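Local atomic coordinates of 3-polyprenyl-4-hydroxybenzoate decarboxylase and related decarboxylases (Pelotomaculum thermopropionicum, PDB entry 6H6X), a protein that binds prenylated FMN with manganese and potassium and, as a UbiD-class enzyme, probably interconverts 2,5-furandicarboxylic acid and 2-furoic acid by reversible decarboxylation. Residues Leu170-Glu178 with Lys245-Val253; Leu184-Val192 with Cys227-Pro235. The protein carries 8 engineered substitutions. One frame throughout, in Å; residues are numbered along the deposited sequence.

Contact 1: Leu170-Glu178 with Lys245-Val253; sequences LWHFFGKAE and KILPGVREV
E178, near the end of its helix, uses both carboxylate oxygens to hold the chain at P248-R251. OE1 of E178 accepts the backbone N of G249 at 2.7 Å, nearly in line with its C-O bond, while OE2 of E178 forms a salt bridge with NH2 of R251 at 2.8 Å through its syn lone pair. Carboxylate and guanidinium lie nearly coplanar, 17° apart, and each oxygen takes one bond, so the group cannot readily turn. The E178 side chain leaves the helix with CG wedged between backbone N and carbonyl carbon (chi1 85°) and then runs straight out, its CB resting 4.0 Å from CB of P248. One turn back, F174 lays a ring face on I246, with CE1 of F174 3.3 Å from CG2 of I246, and turns its edge to the carbonyl of L247, whose O lies in the ring plane 3.6 Å from CZ of F174. Helix 169-179 of the Rift-related domain packs here against the large antiparallel sheet, where strand 240-246 gives way to the turn before strand 252-258. A second bond fixes the guanidinium of R251: its NH1 donates to the carbonyl O of V250 at 2.8 Å, and this bond, like the one to E178, lies in the guanidinium plane. G249 takes a positive phi in the turn, which suits glycine. Beyond F174 and I246, P271 of strand 264-280 touches both side chains. At the start of the helix segment CD2 of L170 lies 4.4 Å from CD1 of I246; the residue also borders the prenylated FMN, and its side chain touches H151.

Contact 2: Leu184-Val192 with Cys227-Pro235; sequences LEIALAIGV and CETVDVEVP
The backbone around E185, A187 and A189 runs in roughly the same direction as that around V230, V232 and V234, with facing CA atoms 6.1 Å apart for E185 and V230 and 6.8 Å for A189 and V234, and no backbone hydrogen bond joins them. Two layers of the Rift-related domain pack here: strand 184-190 belongs to the large antiparallel sheet, and strand 233-235 is an outer strand of a small three-stranded sheet, reached by a tight loop from strand 223-226. That loop is tied at its base by N of C227 donating to O of V232, and it contains an inverse gamma turn centred on D231. E185 anchors the turn: OE1 of E185 accepts the backbone N of D231 at 2.8 Å, a nearly straight bond (173°) although the donor stands 40° above the carboxylate plane. The E185 chain is extended beyond CG and passes V230 going the opposite way, its CB 4.0 Å from CG1 of V230. The D231 carboxylate instead meets K226, and its plane is almost perpendicular to that of E185. Between the layers A187 offers only a methyl, and three side chains close round it: SG of C227, CG1 of V232 and CG1 of V234. The two V232 methyls divide the contact: chi1 of -172° sends CG1 to the A187 methyl and leaves CG2 beside the I186 carbonyl carbon. On the far face of its strand, E233 forms salt bridges with R146, R139 and K226. Farther along, CB of A189 sits 4.0 Å from CD of P235. The tightest carbon pair is CG1 of V234 with CB of A187, at 3.4 Å.

Going from the N terminus, the chain passes through helix 169-179, the first half of contact 1, and directly into strand 184-190, the first half of contact 2. It then wanders through helices 194-199 and 210-217 and strand 223-226 before segment 227-235 returns to close contact 2. Strand 240-246 follows, and segment 245-253 closes contact 1, so contact 2 is nested inside the larger loop. The centres are about 17 Å apart, yet the two meet at L184: its O probably accepts N of I246, and its side chain packs on L170 and A177. Strands 184-190 and 240-246 are sheet neighbours, with the helix and the three-stranded sheet both packed against them.

Contact 1: Leu170-Glu178 with Lys245-Val253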
loop_
_atom_site.group_PDB
_atom_site.type_symbol
_atom_site.label_atom_id
_atom_site.label_comp_id
_atom_site.label_asym_id
_atom_site.label_seq_id
_atom_site.Cartn_x
_atom_site.Cartn_y
_atom_site.Cartn_z
ATOM N N LEU B 170 -24.021 -24.169 12.618
ATOM C CA LEU B 170 -23.722 -25.039 13.726
ATOM C C LEU B 170 -24.556 -24.671 14.962
ATOM O O LEU B 170 -25.018 -25.532 15.689
ATOM C CB LEU B 170 -22.246 -24.942 14.058
ATOM C CG LEU B 170 -21.818 -25.863 15.199
ATOM C CD1 LEU B 170 -22.123 -27.327 14.863
ATOM C CD2 LEU B 170 -20.346 -25.662 15.508
ATOM N N TRP B 171 -24.713 -23.378 15.208
ATOM C CA TRP B 171 -25.576 -22.887 16.291
ATOM C C TRP B 171 -27.024 -23.395 16.171
ATOM O O TRP B 171 -27.620 -23.846 17.152
ATOM C CB TRP B 171 -25.557 -21.363 16.292
ATOM C CG TRP B 171 -26.344 -20.751 17.392
ATOM C CD1 TRP B 171 -27.534 -20.086 17.277
ATOM C CD2 TRP B 171 -26.004 -20.743 18.784
ATOM N NE1 TRP B 171 -27.954 -19.674 18.510
ATOM C CE2 TRP B 171 -27.039 -20.047 19.457
ATOM C CE3 TRP B 171 -24.922 -21.248 19.530
ATOM C CZ2 TRP B 171 -27.028 -19.826 20.860
ATOM C CZ3 TRP B 171 -24.914 -21.040 20.939
ATOM C CH2 TRP B 171 -25.967 -20.329 21.580
ATOM N N HIS B 172 -27.566 -23.324 14.959
ATOM C CA HIS B 172 -28.877 -23.865 14.680
ATOM C C HIS B 172 -28.931 -25.343 15.057
ATOM O O HIS B 172 -29.847 -25.754 15.770
ATOM C CB HIS B 172 -29.255 -23.658 13.220
ATOM C CG HIS B 172 -30.714 -23.858 12.950
ATOM N ND1 HIS B 172 -31.203 -24.923 12.210
ATOM C CD2 HIS B 172 -31.798 -23.149 13.355
ATOM C CE1 HIS B 172 -32.521 -24.840 12.151
ATOM N NE2 HIS B 172 -32.907 -23.791 12.858
ATOM N N PHE B 173 -27.935 -26.128 14.634
ATOM C CA PHE B 173 -27.891 -27.553 14.983
ATOM C C PHE B 173 -27.791 -27.767 16.475
ATOM O O PHE B 173 -28.433 -28.666 17.000
ATOM C CB PHE B 173 -26.677 -28.261 14.391
ATOM C CG PHE B 173 -26.687 -28.418 12.902
ATOM C CD1 PHE B 173 -27.649 -27.825 12.085
ATOM C CD2 PHE B 173 -25.667 -29.135 12.314
ATOM C CE1 PHE B 173 -27.601 -27.959 10.712
ATOM C CE2 PHE B 173 -25.615 -29.297 10.939
ATOM C CZ PHE B 173 -26.577 -28.702 10.131
ATOM N N PHE B 174 -26.919 -27.011 17.128
ATOM C CA PHE B 174 -26.646 -27.205 18.540
ATOM C C PHE B 174 -27.898 -26.822 19.339
ATOM O O PHE B 174 -28.255 -27.513 20.285
ATOM C CB PHE B 174 -25.462 -26.346 18.954
ATOM C CG PHE B 174 -25.123 -26.427 20.406
ATOM C CD1 PHE B 174 -24.903 -27.653 21.015
ATOM C CD2 PHE B 174 -25.035 -25.278 21.172
ATOM C CE1 PHE B 174 -24.591 -27.733 22.368
ATOM C CE2 PHE B 174 -24.717 -25.355 22.533
ATOM C CZ PHE B 174 -24.478 -26.586 23.123
ATOM N N GLY B 175 -28.560 -25.733 18.935
ATOM C CA GLY B 175 -29.849 -25.307 19.495
ATOM C C GLY B 175 -30.828 -26.456 19.587
ATOM O O GLY B 175 -31.395 -26.695 20.652
ATOM N N LYS B 176 -30.968 -27.192 18.481
ATOM C CA LYS B 176 -31.886 -28.327 18.397
ATOM C C LYS B 176 -31.468 -29.485 19.282
ATOM O O LYS B 176 -32.329 -30.126 19.878
ATOM C CB LYS B 176 -32.088 -28.799 16.940
ATOM C CG LYS B 176 -32.949 -27.848 16.118
ATOM C CD LYS B 176 -32.609 -27.826 14.621
ATOM C CE LYS B 176 -33.620 -28.549 13.723
ATOM N NZ LYS B 176 -33.536 -28.073 12.304
ATOM N N ALA B 177 -30.167 -29.748 19.394
ATOM C CA ALA B 177 -29.687 -30.799 20.288
ATOM C C ALA B 177 -29.953 -30.438 21.739
ATOM O O ALA B 177 -30.312 -31.304 22.535
ATOM C CB ALA B 177 -28.202 -31.073 20.082
ATOM N N GLU B 178 -29.772 -29.178 22.109
ATOM C CA GLU B 178 -29.918 -28.854 23.527
ATOM C C GLU B 178 -31.369 -28.614 23.984
ATOM O O GLU B 178 -31.659 -28.853 25.149
ATOM C CB GLU B 178 -28.855 -27.862 24.038
ATOM C CG GLU B 178 -29.043 -26.371 23.887
ATOM C CD GLU B 178 -27.850 -25.602 24.484
ATOM O OE1 GLU B 178 -27.047 -26.161 25.292
ATOM O OE2 GLU B 178 -27.700 -24.415 24.144
ATOM N N LYS B 245 -18.272 -34.278 21.306
ATOM C CA LYS B 245 -19.634 -33.771 21.362
ATOM C C LYS B 245 -19.708 -32.462 22.109
ATOM O O LYS B 245 -18.947 -32.231 23.044
ATOM C CB LYS B 245 -20.541 -34.828 21.979
ATOM C CG LYS B 245 -20.126 -35.286 23.364
ATOM C CD LYS B 245 -20.718 -36.652 23.728
ATOM C CE LYS B 245 -19.972 -37.292 24.906
ATOM N NZ LYS B 245 -20.662 -38.469 25.508
ATOM N N ILE B 246 -20.598 -31.592 21.663
ATOM C CA ILE B 246 -20.821 -30.338 22.344
ATOM C C ILE B 246 -21.882 -30.641 23.422
ATOM O O ILE B 246 -22.941 -31.171 23.112
ATOM C CB ILE B 246 -21.289 -29.219 21.397
ATOM C CG1 ILE B 246 -20.417 -29.107 20.134
ATOM C CG2 ILE B 246 -21.268 -27.874 22.130
ATOM C CD1 ILE B 246 -21.023 -28.165 19.118
ATOM N N LEU B 247 -21.587 -30.315 24.673
ATOM C CA LEU B 247 -22.400 -30.764 25.804
ATOM C C LEU B 247 -23.624 -29.886 25.966
ATOM O O LEU B 247 -23.513 -28.656 25.932
ATOM C CB LEU B 247 -21.588 -30.743 27.099
ATOM C CG LEU B 247 -20.334 -31.632 27.113
ATOM C CD1 LEU B 247 -19.567 -31.495 28.426
ATOM C CD2 LEU B 247 -20.679 -33.088 26.847
ATOM N N PRO B 248 -24.806 -30.508 26.156
ATOM C CA PRO B 248 -26.027 -29.678 26.286
ATOM C C PRO B 248 -26.027 -28.854 27.589
ATOM O O PRO B 248 -25.631 -29.370 28.631
ATOM C CB PRO B 248 -27.157 -30.710 26.265
ATOM C CG PRO B 248 -26.539 -31.951 26.825
ATOM C CD PRO B 248 -25.054 -31.915 26.535
ATOM N N GLY B 249 -26.387 -27.576 27.513
ATOM C CA GLY B 249 -26.486 -26.728 28.700
ATOM C C GLY B 249 -25.184 -26.186 29.283
ATOM O O GLY B 249 -25.164 -25.059 29.791
ATOM N N VAL B 250 -24.089 -26.933 29.197
ATOM C CA VAL B 250 -22.853 -26.485 29.824
ATOM C C VAL B 250 -22.342 -25.205 29.148
ATOM O O VAL B 250 -22.394 -25.045 27.909
ATOM C CB VAL B 250 -21.750 -27.569 29.783
ATOM C CG1 VAL B 250 -20.463 -27.051 30.419
ATOM C CG2 VAL B 250 -22.223 -28.822 30.490
ATOM N N ARG B 251 -21.869 -24.295 29.995
ATOM C CA ARG B 251 -21.236 -23.036 29.584
ATOM C C ARG B 251 -20.031 -22.830 30.465
ATOM O O ARG B 251 -20.152 -22.858 31.687
ATOM C CB ARG B 251 -22.190 -21.856 29.737
ATOM C CG ARG B 251 -23.410 -21.924 28.834
ATOM C CD ARG B 251 -22.995 -21.759 27.372
ATOM N NE ARG B 251 -24.169 -21.686 26.495
ATOM C CZ ARG B 251 -24.830 -22.733 26.007
ATOM N NH1 ARG B 251 -24.449 -23.979 26.284
ATOM N NH2 ARG B 251 -25.902 -22.529 25.248
ATOM N N GLU B 252 -18.860 -22.680 29.845
ATOM C CA GLU B 252 -17.615 -22.355 30.549
ATOM C C GLU B 252 -16.929 -21.222 29.846
ATOM O O GLU B 252 -17.172 -20.984 28.660
ATOM C CB GLU B 252 -16.691 -23.567 30.634
ATOM C CG GLU B 252 -17.279 -24.647 31.548
ATOM C CD GLU B 252 -16.493 -25.948 31.591
ATOM O OE1 GLU B 252 -15.408 -26.074 30.966
ATOM O OE2 GLU B 252 -16.993 -26.879 32.258
ATOM N N VAL B 253 -16.071 -20.533 30.584
ATOM C CA VAL B 253 -15.474 -19.318 30.080
ATOM C C VAL B 253 -14.442 -19.676 29.004
ATOM O O VAL B 253 -13.483 -20.431 29.225
ATOM C CB VAL B 253 -14.840 -18.455 31.191
ATOM C CG1 VAL B 253 -14.187 -17.221 30.578
ATOM C CG2 VAL B 253 -15.882 -18.039 32.232
#

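Contact 2: Leu184-Val192 with Cys227-Pro235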
loop_
_atom_site.group_PDB
_atom_site.type_symbol
_atom_site.label_atom_id
_atom_site.label_comp_id
_atom_site.label_asym_id
_atom_site.label_seq_id
_atom_site.Cartn_x
_atom_site.Cartn_y
_atom_site.Cartn_z
ATOM N N LEU B 184 -24.619 -32.752 20.883
ATOM C CA LEU B 184 -24.441 -32.751 19.422
ATOM C C LEU B 184 -23.102 -33.380 19.089
ATOM O O LEU B 184 -22.064 -32.849 19.476
ATOM C CB LEU B 184 -24.494 -31.329 18.870
ATOM C CG LEU B 184 -24.339 -31.248 17.355
ATOM C CD1 LEU B 184 -25.593 -31.744 16.650
ATOM C CD2 LEU B 184 -24.041 -29.811 16.978
ATOM N N GLU B 185 -23.138 -34.503 18.392
ATOM C CA GLU B 185 -21.928 -35.198 17.945
ATOM C C GLU B 185 -21.230 -34.410 16.836
ATOM O O GLU B 185 -21.887 -33.906 15.930
ATOM C CB GLU B 185 -22.288 -36.590 17.404
ATOM C CG GLU B 185 -22.808 -37.555 18.459
ATOM C CD GLU B 185 -22.958 -38.988 17.954
ATOM O OE1 GLU B 185 -22.994 -39.243 16.717
ATOM O OE2 GLU B 185 -23.057 -39.884 18.824
ATOM N N ILE B 186 -19.907 -34.295 16.926
ATOM C CA ILE B 186 -19.112 -33.565 15.935
ATOM C C ILE B 186 -17.834 -34.273 15.660
ATOM O O ILE B 186 -17.360 -35.067 16.463
ATOM C CB ILE B 186 -18.756 -32.127 16.382
ATOM C CG1 ILE B 186 -17.767 -32.110 17.550
ATOM C CG2 ILE B 186 -20.019 -31.336 16.736
ATOM C CD1 ILE B 186 -17.326 -30.714 17.928
ATOM N N ALA B 187 -17.249 -33.942 14.528
ATOM C CA ALA B 187 -15.867 -34.264 14.282
ATOM C C ALA B 187 -15.039 -33.058 13.807
ATOM O O ALA B 187 -15.531 -32.189 13.094
ATOM C CB ALA B 187 -15.801 -35.399 13.270
ATOM N N LEU B 188 -13.790 -33.048 14.225
ATOM C CA LEU B 188 -12.862 -31.994 13.903
ATOM C C LEU B 188 -11.765 -32.578 13.074
ATOM O O LEU B 188 -11.135 -33.525 13.504
ATOM C CB LEU B 188 -12.248 -31.455 15.180
ATOM C CG LEU B 188 -13.266 -30.838 16.142
ATOM C CD1 LEU B 188 -12.557 -30.587 17.447
ATOM C CD2 LEU B 188 -13.788 -29.543 15.584
ATOM N N ALA B 189 -11.523 -32.043 11.879
ATOM C CA ALA B 189 -10.382 -32.511 11.066
ATOM C C ALA B 189 -9.367 -31.430 10.807
ATOM O O ALA B 189 -9.736 -30.348 10.428
ATOM C CB ALA B 189 -10.905 -33.036 9.763
ATOM N N ILE B 190 -8.098 -31.761 10.971
ATOM C CA ILE B 190 -6.977 -30.841 10.920
ATOM C C ILE B 190 -5.989 -31.368 9.918
ATOM O O ILE B 190 -5.648 -32.535 9.927
ATOM C CB ILE B 190 -6.310 -30.722 12.279
ATOM C CG1 ILE B 190 -7.264 -30.153 13.327
ATOM C CG2 ILE B 190 -5.080 -29.814 12.191
ATOM C CD1 ILE B 190 -6.743 -30.293 14.757
ATOM N N GLY B 191 -5.539 -30.524 9.002
ATOM C CA GLY B 191 -4.537 -30.951 8.041
ATOM C C GLY B 191 -5.238 -31.481 6.828
ATOM O O GLY B 191 -5.178 -32.690 6.507
ATOM N N VAL B 192 -5.903 -30.566 6.147
ATOM C CA VAL B 192 -6.574 -30.884 4.897
ATOM C C VAL B 192 -6.090 -29.984 3.790
ATOM O O VAL B 192 -5.374 -28.999 3.974
ATOM C CB VAL B 192 -8.093 -30.799 5.045
ATOM C CG1 VAL B 192 -8.606 -31.802 6.051
ATOM C CG2 VAL B 192 -8.565 -29.392 5.449
ATOM N N CYS B 227 -16.314 -42.045 11.473
ATOM C CA CYS B 227 -15.644 -41.884 12.769
ATOM C C CYS B 227 -15.834 -43.099 13.649
ATOM O O CYS B 227 -16.774 -43.857 13.480
ATOM C CB CYS B 227 -16.206 -40.650 13.482
ATOM S SG CYS B 227 -15.584 -39.113 12.731
ATOM N N GLU B 228 -14.938 -43.264 14.604
ATOM C CA GLU B 228 -14.989 -44.383 15.565
ATOM C C GLU B 228 -16.137 -44.285 16.557
ATOM O O GLU B 228 -16.829 -45.269 16.774
ATOM C CB GLU B 228 -13.686 -44.466 16.377
ATOM C CG GLU B 228 -12.418 -44.696 15.559
ATOM C CD GLU B 228 -12.420 -46.016 14.822
ATOM O OE1 GLU B 228 -12.573 -47.066 15.491
ATOM O OE2 GLU B 228 -12.267 -45.999 13.574
ATOM N N THR B 229 -16.312 -43.121 17.186
ATOM C CA THR B 229 -17.179 -42.985 18.365
ATOM C C THR B 229 -18.381 -42.091 18.154
ATOM O O THR B 229 -19.150 -41.874 19.081
ATOM C CB THR B 229 -16.374 -42.415 19.546
ATOM O OG1 THR B 229 -15.904 -41.091 19.248
ATOM C CG2 THR B 229 -15.188 -43.327 19.831
ATOM N N VAL B 230 -18.539 -41.553 16.942
ATOM C CA VAL B 230 -19.670 -40.698 16.619
ATOM C C VAL B 230 -20.103 -40.966 15.196
ATOM O O VAL B 230 -19.306 -41.405 14.378
ATOM C CB VAL B 230 -19.304 -39.197 16.785
ATOM C CG1 VAL B 230 -19.084 -38.863 18.257
ATOM C CG2 VAL B 230 -18.065 -38.821 15.947
ATOM N N ASP B 231 -21.352 -40.651 14.896
ATOM C CA ASP B 231 -21.952 -40.923 13.587
ATOM C C ASP B 231 -21.767 -39.712 12.669
ATOM O O ASP B 231 -22.707 -38.985 12.325
ATOM C CB ASP B 231 -23.439 -41.274 13.765
ATOM C CG ASP B 231 -24.091 -41.759 12.469
ATOM O OD1 ASP B 231 -23.400 -42.316 11.584
ATOM O OD2 ASP B 231 -25.322 -41.563 12.352
ATOM N N VAL B 232 -20.513 -39.517 12.286
ATOM C CA VAL B 232 -20.084 -38.376 11.495
ATOM C C VAL B 232 -19.042 -38.929 10.522
ATOM O O VAL B 232 -18.389 -39.924 10.803
ATOM C CB VAL B 232 -19.396 -37.312 12.402
ATOM C CG1 VAL B 232 -19.128 -36.042 11.645
ATOM C CG2 VAL B 232 -20.227 -36.994 13.646
ATOM N N GLU B 233 -18.868 -38.251 9.397
ATOM C CA GLU B 233 -17.904 -38.606 8.366
ATOM C C GLU B 233 -16.771 -37.557 8.343
ATOM O O GLU B 233 -17.027 -36.364 8.601
ATOM C CB GLU B 233 -18.611 -38.656 6.996
ATOM C CG GLU B 233 -19.790 -39.636 6.909
ATOM C CD GLU B 233 -21.064 -39.132 7.601
ATOM O OE1 GLU B 233 -21.491 -37.949 7.385
ATOM O OE2 GLU B 233 -21.634 -39.893 8.407
ATOM N N VAL B 234 -15.534 -38.000 8.087
ATOM C CA VAL B 234 -14.355 -37.107 8.078
ATOM C C VAL B 234 -13.491 -37.426 6.874
ATOM O O VAL B 234 -13.568 -38.522 6.388
ATOM C CB VAL B 234 -13.495 -37.210 9.345
ATOM C CG1 VAL B 234 -14.279 -36.755 10.573
ATOM C CG2 VAL B 234 -12.938 -38.606 9.551
ATOM N N PRO B 235 -12.701 -36.456 6.368
ATOM C CA PRO B 235 -11.825 -36.754 5.213
ATOM C C PRO B 235 -10.794 -37.837 5.532
ATOM O O PRO B 235 -10.121 -37.773 6.543
ATOM C CB PRO B 235 -11.162 -35.423 4.919
ATOM C CG PRO B 235 -12.097 -34.413 5.463
ATOM C CD PRO B 235 -12.659 -35.025 6.719
#